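PDB 2II2: alpha-11 giardin from Giardia intestinalis, which binds calcium as a member of the annexin family and probably takes part in parasite attachment to the intestinal mucosa and in cytoskeletal remodelling. Local coordinates for residues Glu161-Lys164 / His165-Asp169; Glu176-Val179 / Arg180-Thr184; Lys203-Gln206 / Glu207-Thr211; Asp123-Gln126 / Asp127-Gln131; Lys58-Asn62 / Gly63-Asp67. All blocks are in the same frame, centred on the assembly; numbering follows the deposited sequence. Where two conformers were deposited one is given.

Overall arrangement
All five contacts are local, joining turns of one helix or, in contact 5, two helices through a loop. Contacts 1, 2 and 3 lie on one side of the chain's centre. Contact 1 touches contact 2 through Val162, Leu163 and Asn166, and contact 3 through Leu167 and Ile168. Contact 4 stands apart, its centre about 20 Å from that of contact 2. Contact 5, the calcium loop, lies across the chain's centre from contacts 1 to 3. Contacts 1 to 4 each pair buried apolar side chains with polar groups toward the surface: salt bridges in 1 to 3, a water bridge in 4. Contact 5 sets Ile60 against Tyr65 beside the oxygens of an unoccupied calcium site.

Contact 1: Glu161-Lys164 / His165-Asp169; sequences EVLK and HNLID
A bend at the last torsion of Lys164 (chi4 -74°), after a chain extended up to CE, turns its ammonium back onto Asp169, whose CG lies beside its own backbone N (chi1 -58°). The two side chains meet in a salt bridge, Lys164 NZ to Asp169 OD2 at 2.8 Å, made with the syn lone pair of the oxygen. The spacing of five residues fits the backbone here: the last turn of helix 156-169 widens to a pi-type turn, and Lys164 O accepts from both Ile168 N (2.9 Å) and Asp169 N (3.2 Å). One turn earlier, Val162 O is also gripped twice. Asn166 N reaches it at 3.0 Å in the regular helical bond, while Asn166 ND2 comes over the opposite face of the carbonyl at 2.9 Å, 36° out of its plane. The other end of that amide is held by Asp174 N, so the side chain is fixed at both ends. Deeper in, Leu163 CB and Leu167 CD1 lie 4.3 Å apart. Leu163 packs on Ile193 and Phe197 of helix 187-201, Val162 faces helix 175-184, and Leu167 rests on Ala208 and Ile209 of helix 205-212.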
loop_
_atom_site.group_PDB
_atom_site.type_symbol
_atom_site.label_atom_id
_atom_site.label_comp_id
_atom_site.label_asym_id
_atom_site.label_seq_id
_atom_site.Cartn_x
_atom_site.Cartn_y
_atom_site.Cartn_z
ATOM N N GLU A 161 11.482 -20.323 -16.396
ATOM C CA GLU A 161 12.912 -20.402 -16.589
ATOM C C GLU A 161 13.562 -19.006 -16.610
ATOM O O GLU A 161 14.643 -18.841 -16.082
ATOM C CB GLU A 161 13.247 -21.188 -17.861
ATOM C CG GLU A 161 13.084 -22.692 -17.729
ATOM C CD GLU A 161 14.183 -23.391 -16.929
ATOM O OE1 GLU A 161 15.121 -22.739 -16.411
ATOM O OE2 GLU A 161 14.080 -24.632 -16.823
ATOM N N VAL A 162 12.890 -18.002 -17.178
ATOM C CA VAL A 162 13.402 -16.634 -17.186
ATOM C C VAL A 162 13.542 -16.165 -15.729
ATOM O O VAL A 162 14.565 -15.553 -15.345
ATOM C CB VAL A 162 12.476 -15.670 -17.986
ATOM C CG1 VAL A 162 12.869 -14.194 -17.752
ATOM C CG2 VAL A 162 12.507 -16.008 -19.463
ATOM N N LEU A 163 12.535 -16.437 -14.901
ATOM C CA LEU A 163 12.650 -16.082 -13.496
ATOM C C LEU A 163 13.767 -16.837 -12.783
ATOM O O LEU A 163 14.514 -16.246 -12.010
ATOM C CB LEU A 163 11.333 -16.290 -12.744
ATOM C CG LEU A 163 10.207 -15.348 -13.162
ATOM C CD1 LEU A 163 8.942 -15.665 -12.389
ATOM C CD2 LEU A 163 10.599 -13.868 -12.944
ATOM N N LYS A 164 13.900 -18.145 -13.012
ATOM C CA LYS A 164 14.981 -18.884 -12.371
ATOM C C LYS A 164 16.319 -18.324 -12.821
ATOM O O LYS A 164 17.224 -18.100 -12.010
ATOM C CB LYS A 164 14.897 -20.381 -12.719
ATOM C CG LYS A 164 16.106 -21.226 -12.260
ATOM C CD LYS A 164 15.878 -22.694 -12.604
ATOM C CE LYS A 164 17.014 -23.570 -12.113
ATOM N NZ LYS A 164 18.210 -23.383 -12.948
ATOM N N HIS A 165 16.464 -18.095 -14.118
ATOM C CA HIS A 165 17.743 -17.633 -14.627
ATOM C C HIS A 165 18.154 -16.299 -14.013
ATOM O O HIS A 165 19.281 -16.123 -13.553
ATOM C CB HIS A 165 17.703 -17.501 -16.130
ATOM C CG HIS A 165 19.004 -17.081 -16.702
ATOM N ND1 HIS A 165 20.091 -17.923 -16.747
ATOM C CD2 HIS A 165 19.421 -15.890 -17.185
ATOM C CE1 HIS A 165 21.122 -17.275 -17.263
ATOM N NE2 HIS A 165 20.741 -16.041 -17.542
ATOM N N ASN A 166 17.219 -15.356 -14.021
ATOM C CA ASN A 166 17.536 -14.026 -13.535
ATOM C C ASN A 166 17.622 -13.935 -12.033
ATOM O O ASN A 166 18.529 -13.280 -11.514
ATOM C CB ASN A 166 16.515 -13.025 -14.049
ATOM C CG ASN A 166 16.749 -12.651 -15.498
ATOM O OD1 ASN A 166 17.690 -11.907 -15.801
ATOM N ND2 ASN A 166 15.928 -13.175 -16.405
ATOM N N LEU A 167 16.739 -14.630 -11.325
ATOM C CA LEU A 167 16.729 -14.512 -9.861
ATOM C C LEU A 167 17.768 -15.359 -9.165
ATOM O O LEU A 167 18.232 -14.988 -8.096
ATOM C CB LEU A 167 15.343 -14.819 -9.266
ATOM C CG LEU A 167 14.224 -13.880 -9.708
ATOM C CD1 LEU A 167 12.883 -14.375 -9.204
ATOM C CD2 LEU A 167 14.449 -12.455 -9.240
ATOM N N ILE A 168 18.103 -16.505 -9.754
ATOM C CA ILE A 168 18.980 -17.443 -9.076
ATOM C C ILE A 168 20.324 -17.618 -9.772
ATOM O O ILE A 168 21.355 -17.546 -9.109
ATOM C CB ILE A 168 18.306 -18.816 -8.862
ATOM C CG1 ILE A 168 16.997 -18.648 -8.078
ATOM C CG2 ILE A 168 19.270 -19.751 -8.102
ATOM C CD1 ILE A 168 16.225 -19.911 -7.841
ATOM N N ASP A 169 20.310 -17.830 -11.086
ATOM C CA ASP A 169 21.496 -18.324 -11.786
ATOM C C ASP A 169 22.465 -17.263 -12.293
ATOM O O ASP A 169 23.686 -17.472 -12.241
ATOM C CB ASP A 169 21.074 -19.257 -12.915
ATOM C CG ASP A 169 20.247 -20.443 -12.410
ATOM O OD1 ASP A 169 20.442 -20.906 -11.263
ATOM O OD2 ASP A 169 19.406 -20.899 -13.180
#

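Contact 2: Glu176-Val179 / Arg180-Thr184; sequences EAVV and RLIIT
This is a set of i to i+4 contacts along one amphipathic helix, 175-184, which lies in the all-helical annexin fold between helices 137-147, 156-169 and 216-230. Its polar side is led by Glu176 and Arg180, which run alongside each other and end in a salt bridge: Arg180 NH2 donates to Glu176 OE2 at 2.9 Å. The carboxylate sits at the edge of the guanidinium, close to its plane, and offers its anti lone pair, on the side away from OE1. The two flat groups are turned 50° against each other, and a single N-H...O bond joins them. Glu176 is fully extended, whereas Arg180 kinks at chi3 (-55°), which lays its head back alongside the glutamate. The apolar side repeats the same spacing. Val178 CG1 meets Ile182 CD1 at 4.0 Å, and Val179 CG1 meets Ile183 CG1 at 3.8 Å, each pair side by side. Val178 and Val179 both touch Leu222, Ile182 and Ile183 both touch Ala225, and Val179 also covers Leu141 and Leu144. Near the last turn, Arg180 O takes two bonds, from Thr184 N at 3.0 Å and from the Thr184 OG1 hydroxyl at 2.7 Å, arriving from opposite faces of the carbonyl. Arg180 NH1 has a second acid, Glu148. Held between two carboxylates, which probably balance its positive charge, the guanidinium is fixed in its rotation and ties this helix to the chain just beyond helix 137-147.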
loop_
_atom_site.group_PDB
_atom_site.type_symbol
_atom_site.label_atom_id
_atom_site.label_comp_id
_atom_site.label_asym_id
_atom_site.label_seq_id
_atom_site.Cartn_x
_atom_site.Cartn_y
_atom_site.Cartn_z
ATOM N N GLU A 176 14.895 -5.154 -15.903
ATOM C CA GLU A 176 13.779 -4.786 -16.763
ATOM C C GLU A 176 13.007 -6.024 -17.220
ATOM O O GLU A 176 11.784 -6.034 -17.172
ATOM C CB GLU A 176 14.249 -3.987 -17.966
ATOM C CG GLU A 176 13.126 -3.663 -18.929
ATOM C CD GLU A 176 13.548 -2.761 -20.077
ATOM O OE1 GLU A 176 14.732 -2.378 -20.155
ATOM O OE2 GLU A 176 12.676 -2.462 -20.913
ATOM N N ALA A 177 13.721 -7.074 -17.618
ATOM C CA ALA A 177 13.054 -8.293 -18.088
ATOM C C ALA A 177 12.216 -8.918 -16.961
ATOM O O ALA A 177 11.120 -9.425 -17.205
ATOM C CB ALA A 177 14.064 -9.293 -18.654
ATOM N N VAL A 178 12.745 -8.914 -15.729
ATOM C CA VAL A 178 12.015 -9.507 -14.616
ATOM C C VAL A 178 10.759 -8.711 -14.321
ATOM O O VAL A 178 9.688 -9.285 -14.171
ATOM C CB VAL A 178 12.921 -9.607 -13.367
ATOM C CG1 VAL A 178 12.096 -9.994 -12.132
ATOM C CG2 VAL A 178 14.022 -10.617 -13.608
ATOM N N VAL A 179 10.896 -7.390 -14.236
ATOM C CA VAL A 179 9.769 -6.541 -13.947
ATOM C C VAL A 179 8.729 -6.680 -15.062
ATOM O O VAL A 179 7.525 -6.832 -14.790
ATOM C CB VAL A 179 10.208 -5.072 -13.781
ATOM C CG1 VAL A 179 8.981 -4.179 -13.695
ATOM C CG2 VAL A 179 11.038 -4.932 -12.536
ATOM N N ARG A 180 9.155 -6.622 -16.325
ATOM C CA ARG A 180 8.213 -6.712 -17.428
ATOM C C ARG A 180 7.452 -8.017 -17.364
ATOM O O ARG A 180 6.223 -8.020 -17.540
ATOM C CB ARG A 180 8.947 -6.590 -18.747
ATOM C CG ARG A 180 8.072 -6.627 -19.945
ATOM C CD ARG A 180 8.907 -6.327 -21.181
ATOM N NE ARG A 180 9.632 -5.058 -21.072
ATOM C CZ ARG A 180 9.102 -3.862 -21.329
ATOM N NH1 ARG A 180 7.829 -3.734 -21.693
ATOM N NH2 ARG A 180 9.846 -2.778 -21.205
ATOM N N LEU A 181 8.179 -9.121 -17.122
ATOM C CA LEU A 181 7.500 -10.425 -17.036
ATOM C C LEU A 181 6.386 -10.421 -16.001
ATOM O O LEU A 181 5.232 -10.794 -16.300
ATOM C CB LEU A 181 8.508 -11.529 -16.773
ATOM C CG LEU A 181 8.037 -12.990 -16.840
ATOM C CD1 LEU A 181 9.237 -13.878 -17.062
ATOM C CD2 LEU A 181 7.300 -13.427 -15.573
ATOM N N ILE A 182 6.727 -9.957 -14.804
ATOM C CA ILE A 182 5.748 -9.987 -13.718
ATOM C C ILE A 182 4.578 -9.031 -13.982
ATOM O O ILE A 182 3.411 -9.416 -13.884
ATOM C CB ILE A 182 6.421 -9.650 -12.387
ATOM C CG1 ILE A 182 7.433 -10.731 -11.998
ATOM C CG2 ILE A 182 5.399 -9.537 -11.282
ATOM C CD1 ILE A 182 8.346 -10.351 -10.857
ATOM N N ILE A 183 4.904 -7.786 -14.336
ATOM C CA ILE A 183 3.879 -6.757 -14.513
ATOM C C ILE A 183 2.902 -7.019 -15.661
ATOM O O ILE A 183 1.742 -6.576 -15.593
ATOM C CB ILE A 183 4.522 -5.329 -14.686
ATOM C CG1 ILE A 183 5.213 -4.857 -13.412
ATOM C CG2 ILE A 183 3.526 -4.315 -15.299
ATOM C CD1 ILE A 183 4.277 -4.475 -12.327
ATOM N N THR A 184 3.356 -7.728 -16.694
ATOM C CA THR A 184 2.503 -7.981 -17.848
ATOM C C THR A 184 1.839 -9.347 -17.825
ATOM O O THR A 184 1.128 -9.687 -18.769
ATOM C CB THR A 184 3.269 -7.842 -19.192
ATOM O OG1 THR A 184 4.289 -8.843 -19.277
ATOM C CG2 THR A 184 3.896 -6.460 -19.364
#

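Contact 3: Lys203-Gln206 / Glu207-Thr211; sequences KSVQ and EAIET
Ser204 N-caps helix 205-212, in an arrangement that resembles a capping box but has its return bond carried by a water. Its OG accepts from Glu207 N at 2.9 Å. The OG gets there by sitting between the backbone N and the carbonyl carbon (chi1 71°), the crowded position for a first torsion. Water 1 carries the return bond, accepting from Ser204 N at 2.9 Å and donating to Glu207 OE1 at 2.5 Å. The other carboxylate oxygen is engaged as well, since Lys203 NZ makes a salt bridge to Glu207 OE2 at 2.9 Å, coming in on the syn side but 23° out of the carboxylate plane. Lys203 bends at chi2 (-71°), which carries its end across the carboxylate, where CD and CE also come close to OE2. With both oxygens occupied the carboxylate is held in rotation, and its negative charge near the first turn of the helix probably suits the helix dipole. The opposite side of the turn is apolar and buried. Val205 packs on Asn194 and Phe197 of helix 187-201, Ile209 on Leu222 of helix 216-230, and the two cross with Val205 CG1 3.6 Å from Ile209 CD1.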
loop_
_atom_site.group_PDB
_atom_site.type_symbol
_atom_site.label_atom_id
_atom_site.label_comp_id
_atom_site.label_asym_id
_atom_site.label_seq_id
_atom_site.Cartn_x
_atom_site.Cartn_y
_atom_site.Cartn_z
ATOM N N LYS A 203 12.133 -23.481 -4.549
ATOM C CA LYS A 203 12.032 -22.236 -3.808
ATOM C C LYS A 203 10.766 -21.494 -4.181
ATOM O O LYS A 203 10.278 -21.602 -5.315
ATOM C CB LYS A 203 13.245 -21.320 -4.115
ATOM C CG LYS A 203 14.612 -21.919 -3.866
ATOM C CD LYS A 203 14.865 -22.072 -2.389
ATOM C CE LYS A 203 16.331 -22.364 -2.073
ATOM N NZ LYS A 203 16.493 -22.521 -0.597
ATOM N N SER A 204 10.276 -20.689 -3.242
ATOM C CA SER A 204 9.277 -19.698 -3.572
ATOM C C SER A 204 9.937 -18.540 -4.332
ATOM O O SER A 204 11.134 -18.249 -4.191
ATOM C CB SER A 204 8.563 -19.164 -2.330
ATOM O OG SER A 204 9.443 -18.350 -1.592
ATOM N N VAL A 205 9.112 -17.886 -5.142
ATOM C CA VAL A 205 9.552 -16.693 -5.842
ATOM C C VAL A 205 9.943 -15.637 -4.815
ATOM O O VAL A 205 10.938 -14.953 -5.002
ATOM C CB VAL A 205 8.489 -16.172 -6.848
ATOM C CG1 VAL A 205 8.965 -14.875 -7.485
ATOM C CG2 VAL A 205 8.215 -17.214 -7.951
ATOM N N GLN A 206 9.157 -15.501 -3.742
ATOM C CA GLN A 206 9.505 -14.532 -2.697
ATOM C C GLN A 206 10.920 -14.774 -2.178
ATOM O O GLN A 206 11.718 -13.843 -2.049
ATOM C CB GLN A 206 8.531 -14.594 -1.529
ATOM C CG GLN A 206 8.856 -13.558 -0.441
ATOM C CD GLN A 206 8.246 -13.855 0.912
ATOM O OE1 GLN A 206 8.897 -13.629 1.945
ATOM N NE2 GLN A 206 7.045 -14.348 0.946
ATOM N N GLU A 207 11.231 -16.023 -1.847
ATOM C CA GLU A 207 12.539 -16.328 -1.294
ATOM C C GLU A 207 13.640 -15.990 -2.293
ATOM O O GLU A 207 14.668 -15.414 -1.933
ATOM C CB GLU A 207 12.670 -17.791 -0.850
ATOM C CG GLU A 207 14.030 -18.033 -0.158
ATOM C CD GLU A 207 14.322 -19.487 0.156
ATOM O OE1 GLU A 207 13.410 -20.189 0.635
ATOM O OE2 GLU A 207 15.499 -19.898 -0.010
ATOM N N ALA A 208 13.414 -16.377 -3.547
ATOM C CA ALA A 208 14.398 -16.103 -4.597
ATOM C C ALA A 208 14.622 -14.592 -4.768
ATOM O O ALA A 208 15.759 -14.150 -4.890
ATOM C CB ALA A 208 13.995 -16.766 -5.874
ATOM N N ILE A 209 13.539 -13.819 -4.774
ATOM C CA ILE A 209 13.690 -12.361 -4.841
ATOM C C ILE A 209 14.469 -11.807 -3.641
ATOM O O ILE A 209 15.353 -10.982 -3.798
ATOM C CB ILE A 209 12.309 -11.691 -4.934
ATOM C CG1 ILE A 209 11.628 -12.006 -6.264
ATOM C CG2 ILE A 209 12.404 -10.190 -4.767
ATOM C CD1 ILE A 209 10.138 -11.631 -6.299
ATOM N N GLU A 210 14.075 -12.220 -2.442
ATOM C CA GLU A 210 14.645 -11.631 -1.247
ATOM C C GLU A 210 16.109 -12.018 -1.076
ATOM O O GLU A 210 16.888 -11.237 -0.529
ATOM C CB GLU A 210 13.771 -11.959 -0.037
ATOM C CG GLU A 210 12.456 -11.191 -0.054
ATOM C CD GLU A 210 11.522 -11.505 1.086
ATOM O OE1 GLU A 210 11.659 -12.567 1.716
ATOM O OE2 GLU A 210 10.619 -10.671 1.371
ATOM N N THR A 211 16.486 -13.183 -1.599
ATOM C CA THR A 211 17.894 -13.571 -1.586
ATOM C C THR A 211 18.709 -12.751 -2.580
ATOM O O THR A 211 19.846 -12.330 -2.274
ATOM C CB THR A 211 18.063 -15.080 -1.868
ATOM O OG1 THR A 211 17.510 -15.797 -0.752
ATOM C CG2 THR A 211 19.543 -15.489 -2.090
HETATM O O HOH W 1 11.334 -21.088 -0.540
#

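Contact 4: Asp123-Gln126 / Asp127-Gln131; sequences DLLQ and DFVDQ
Leu124 and Phe128 make the tight part of this contact, one turn apart on helix 124-131. Leu124 CG lies over one face of the phenyl ring, offset toward the rim, and its CD1 methyl comes within 3.6 Å of Phe128 CE1. The second torsion of Leu124 (chi2 62°) turns that methyl toward the CE1 rim. Both residues are buried: Leu124 also touches Ile84, Leu112 and Tyr116, while Phe128 meets Met88, Cys142 and Ile146. On the solvent side the fit is looser. Gln126 NE2 stands 3.8 Å from Asp130 OD2, too far for a direct bond, and their amide and carboxylate planes are 84° apart. Water 2 closes the distance, accepting from Gln126 NE2 at 2.8 Å and donating to Asp130 OD2 at 2.6 Å. Two acids near the start of the helix look elsewhere. Asp123, at the N-cap position, makes no capping bond with its side chain and pairs with Lys117 instead, and the buried carboxylate of Asp127 is satisfied by Tyr116 and Asn122. A greasy face set against helices 76-89, 106-120 and 137-147, with a hydrated face turned outward, is the pattern of an amphipathic helix in the all-alpha annexin fold.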
loop_
_atom_site.group_PDB
_atom_site.type_symbol
_atom_site.label_atom_id
_atom_site.label_comp_id
_atom_site.label_asym_id
_atom_site.label_seq_id
_atom_site.Cartn_x
_atom_site.Cartn_y
_atom_site.Cartn_z
ATOM N N ASP A 123 1.044 15.170 -15.803
ATOM C CA ASP A 123 0.805 13.745 -15.991
ATOM C C ASP A 123 1.706 12.953 -15.056
ATOM O O ASP A 123 2.900 13.215 -14.960
ATOM C CB ASP A 123 1.112 13.323 -17.439
ATOM C CG ASP A 123 0.187 13.975 -18.459
ATOM O OD1 ASP A 123 -0.963 14.308 -18.116
ATOM O OD2 ASP A 123 0.618 14.135 -19.628
ATOM N N LEU A 124 1.125 11.969 -14.385
ATOM C CA LEU A 124 1.876 11.069 -13.524
ATOM C C LEU A 124 3.070 10.437 -14.232
ATOM O O LEU A 124 4.193 10.460 -13.715
ATOM C CB LEU A 124 0.919 9.978 -13.010
ATOM C CG LEU A 124 1.594 9.006 -12.026
ATOM C CD1 LEU A 124 2.087 9.708 -10.799
ATOM C CD2 LEU A 124 0.614 7.902 -11.607
ATOM N N LEU A 125 2.836 9.886 -15.423
ATOM C CA LEU A 125 3.924 9.249 -16.168
ATOM C C LEU A 125 5.042 10.235 -16.482
ATOM O O LEU A 125 6.206 9.877 -16.398
ATOM C CB LEU A 125 3.415 8.589 -17.455
ATOM C CG LEU A 125 4.463 7.868 -18.313
ATOM C CD1 LEU A 125 5.217 6.794 -17.556
ATOM C CD2 LEU A 125 3.787 7.288 -19.561
ATOM N N GLN A 126 4.695 11.478 -16.806
ATOM C CA GLN A 126 5.728 12.478 -17.112
ATOM C C GLN A 126 6.573 12.833 -15.874
ATOM O O GLN A 126 7.799 12.984 -15.948
ATOM C CB GLN A 126 5.099 13.716 -17.748
ATOM C CG GLN A 126 6.088 14.635 -18.448
ATOM C CD GLN A 126 6.901 13.953 -19.539
ATOM O OE1 GLN A 126 6.470 12.982 -20.164
ATOM N NE2 GLN A 126 8.084 14.479 -19.784
ATOM N N ASP A 127 5.903 12.906 -14.726
ATOM C CA ASP A 127 6.648 13.102 -13.493
ATOM C C ASP A 127 7.548 11.908 -13.187
ATOM O O ASP A 127 8.663 12.099 -12.694
ATOM C CB ASP A 127 5.698 13.396 -12.325
ATOM C CG ASP A 127 5.219 14.858 -12.287
ATOM O OD1 ASP A 127 5.679 15.677 -13.107
ATOM O OD2 ASP A 127 4.337 15.165 -11.457
ATOM N N PHE A 128 7.091 10.685 -13.470
ATOM C CA PHE A 128 7.978 9.520 -13.369
ATOM C C PHE A 128 9.173 9.632 -14.319
ATOM O O PHE A 128 10.315 9.387 -13.911
ATOM C CB PHE A 128 7.224 8.215 -13.631
ATOM C CG PHE A 128 6.358 7.749 -12.472
ATOM C CD1 PHE A 128 6.076 8.547 -11.359
ATOM C CD2 PHE A 128 5.772 6.484 -12.546
ATOM C CE1 PHE A 128 5.267 8.069 -10.336
ATOM C CE2 PHE A 128 4.971 6.003 -11.533
ATOM C CZ PHE A 128 4.709 6.783 -10.446
ATOM N N VAL A 129 8.927 10.024 -15.570
ATOM C CA VAL A 129 10.003 10.201 -16.541
ATOM C C VAL A 129 11.015 11.231 -16.037
ATOM O O VAL A 129 12.214 11.002 -16.116
ATOM C CB VAL A 129 9.457 10.597 -17.941
ATOM C CG1 VAL A 129 10.596 11.075 -18.869
ATOM C CG2 VAL A 129 8.674 9.430 -18.573
ATOM N N ASP A 130 10.527 12.356 -15.519
ATOM C CA ASP A 130 11.426 13.427 -15.098
ATOM C C ASP A 130 12.155 13.136 -13.778
ATOM O O ASP A 130 13.282 13.606 -13.582
ATOM C CB ASP A 130 10.673 14.749 -14.968
ATOM C CG ASP A 130 10.549 15.481 -16.280
ATOM O OD1 ASP A 130 11.566 15.575 -17.007
ATOM O OD2 ASP A 130 9.439 15.977 -16.567
ATOM N N GLN A 131 11.523 12.368 -12.886
ATOM C CA GLN A 131 11.997 12.291 -11.504
ATOM C C GLN A 131 12.483 10.908 -11.056
ATOM O O GLN A 131 13.004 10.785 -9.951
ATOM C CB GLN A 131 10.925 12.793 -10.527
ATOM C CG GLN A 131 10.537 14.249 -10.711
ATOM C CD GLN A 131 9.489 14.712 -9.720
ATOM O OE1 GLN A 131 9.519 14.340 -8.559
ATOM N NE2 GLN A 131 8.560 15.540 -10.184
HETATM O O HOH W 2 8.840 17.019 -18.911
#

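Contact 5: Lys58-Asn62 / Gly63-Asp67; sequences KCIKN and GPYED
Ile60 lays its CG2 methyl against the edge of the Tyr65 ring, in the ring plane and 3.6 Å from CD2. The pair spans the two ends of the calcium-binding loop of this annexin, which joins helix 52-59 to helix 64-73. Ile60 and Glu66 are calcium ligands in another structure of this protein; no calcium is bound here. Ile60 O and Glu66 OE2 nevertheless already lie 3.1 Å apart. Both are acceptors, so no hydrogen bond joins them, and their nearness is consistent with oxygens gathered for a cation. In Glu66, CG anti to the backbone N (chi1 -168°) sends the carboxylate toward Ile60 O, and at its root CB lies 3.6 Å from Lys61 O. Gly63 occupies the N-cap of helix 64-73 at phi 145° and psi -171°, angles that would drive a beta carbon into Asn62 O. From this extended conformation the chain enters the helix, whose first turn closes with Asp67 N to Gly63 O at 2.9 Å. Tyr65 also packs on Leu25 and Val26 of helix 22-29, and Asn294 donates to Asn62 O. Inside the loop, water 3 lies 2.9 Å from Lys61 O and accepts from Glu66 N at 3.0 Å.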
loop_
_atom_site.group_PDB
_atom_site.type_symbol
_atom_site.label_atom_id
_atom_site.label_comp_id
_atom_site.label_asym_id
_atom_site.label_seq_id
_atom_site.Cartn_x
_atom_site.Cartn_y
_atom_site.Cartn_z
ATOM N N LYS A 58 -5.240 19.280 12.143
ATOM C CA LYS A 58 -4.972 20.418 13.015
ATOM C C LYS A 58 -5.102 20.038 14.486
ATOM O O LYS A 58 -4.401 20.578 15.334
ATOM C CB LYS A 58 -5.909 21.584 12.684
ATOM C CG LYS A 58 -5.518 22.920 13.327
ATOM C CD LYS A 58 -6.582 23.991 13.112
ATOM C CE LYS A 58 -6.258 25.305 13.820
ATOM N NZ LYS A 58 -6.059 25.185 15.307
ATOM N N CYS A 59 -6.008 19.109 14.776
ATOM C CA CYS A 59 -6.303 18.709 16.150
ATOM C C CYS A 59 -5.397 17.589 16.662
ATOM O O CYS A 59 -5.053 17.563 17.845
ATOM C CB CYS A 59 -7.760 18.259 16.233
ATOM S SG CYS A 59 -8.949 19.603 16.090
ATOM N N ILE A 60 -5.080 16.644 15.778
ATOM C CA ILE A 60 -4.348 15.427 16.122
ATOM C C ILE A 60 -2.868 15.583 15.777
ATOM O O ILE A 60 -2.514 15.877 14.638
ATOM C CB ILE A 60 -4.939 14.214 15.376
ATOM C CG1 ILE A 60 -6.413 14.003 15.736
ATOM C CG2 ILE A 60 -4.141 12.935 15.641
ATOM C CD1 ILE A 60 -6.719 13.857 17.228
ATOM N N LYS A 61 -2.004 15.360 16.761
ATOM C CA LYS A 61 -0.572 15.594 16.555
ATOM C C LYS A 61 -0.022 14.660 15.502
ATOM O O LYS A 61 -0.456 13.513 15.376
ATOM C CB LYS A 61 0.203 15.496 17.858
ATOM C CG LYS A 61 -0.143 16.643 18.783
ATOM C CD LYS A 61 0.650 16.615 20.060
ATOM C CE LYS A 61 0.196 17.727 21.003
ATOM N NZ LYS A 61 -1.248 17.680 21.285
ATOM N N ASN A 62 0.937 15.167 14.731
ATOM C CA ASN A 62 1.404 14.488 13.532
ATOM C C ASN A 62 2.155 13.193 13.853
ATOM O O ASN A 62 2.767 13.052 14.931
ATOM C CB ASN A 62 2.266 15.430 12.690
ATOM C CG ASN A 62 3.685 15.562 13.223
ATOM O OD1 ASN A 62 4.556 14.752 12.887
ATOM N ND2 ASN A 62 3.940 16.589 14.039
ATOM N N GLY A 63 2.057 12.237 12.927
ATOM C CA GLY A 63 2.657 10.930 13.151
ATOM C C GLY A 63 1.815 9.853 12.527
ATOM O O GLY A 63 0.878 10.145 11.784
ATOM N N PRO A 64 2.130 8.585 12.803
ATOM C CA PRO A 64 1.409 7.481 12.173
ATOM C C PRO A 64 -0.067 7.358 12.554
ATOM O O PRO A 64 -0.865 6.908 11.730
ATOM C CB PRO A 64 2.235 6.234 12.559
ATOM C CG PRO A 64 2.977 6.629 13.768
ATOM C CD PRO A 64 3.249 8.117 13.636
ATOM N N TYR A 65 -0.429 7.710 13.789
ATOM C CA TYR A 65 -1.840 7.734 14.147
ATOM C C TYR A 65 -2.592 8.773 13.276
ATOM O O TYR A 65 -3.620 8.478 12.684
ATOM C CB TYR A 65 -2.032 7.983 15.656
ATOM C CG TYR A 65 -3.495 8.110 16.022
ATOM C CD1 TYR A 65 -4.266 6.998 16.385
ATOM C CD2 TYR A 65 -4.133 9.333 15.923
ATOM C CE1 TYR A 65 -5.604 7.117 16.668
ATOM C CE2 TYR A 65 -5.475 9.468 16.213
ATOM C CZ TYR A 65 -6.218 8.360 16.584
ATOM O OH TYR A 65 -7.551 8.480 16.859
ATOM N N GLU A 66 -2.037 9.988 13.172
ATOM C CA GLU A 66 -2.661 10.979 12.297
ATOM C C GLU A 66 -2.728 10.454 10.853
ATOM O O GLU A 66 -3.742 10.618 10.187
ATOM C CB GLU A 66 -1.856 12.287 12.283
ATOM C CG GLU A 66 -2.601 13.457 11.615
ATOM C CD GLU A 66 -1.686 14.526 11.050
ATOM O OE1 GLU A 66 -1.028 14.257 10.000
ATOM O OE2 GLU A 66 -1.622 15.620 11.648
ATOM N N ASP A 67 -1.643 9.841 10.375
ATOM C CA ASP A 67 -1.571 9.358 9.001
ATOM C C ASP A 67 -2.679 8.357 8.706
ATOM O O ASP A 67 -3.329 8.446 7.687
ATOM C CB ASP A 67 -0.253 8.632 8.720
ATOM C CG ASP A 67 0.936 9.541 8.578
ATOM O OD1 ASP A 67 0.769 10.771 8.453
ATOM O OD2 ASP A 67 2.064 8.993 8.598
HETATM O O HOH W 3 0.166 10.693 15.027
#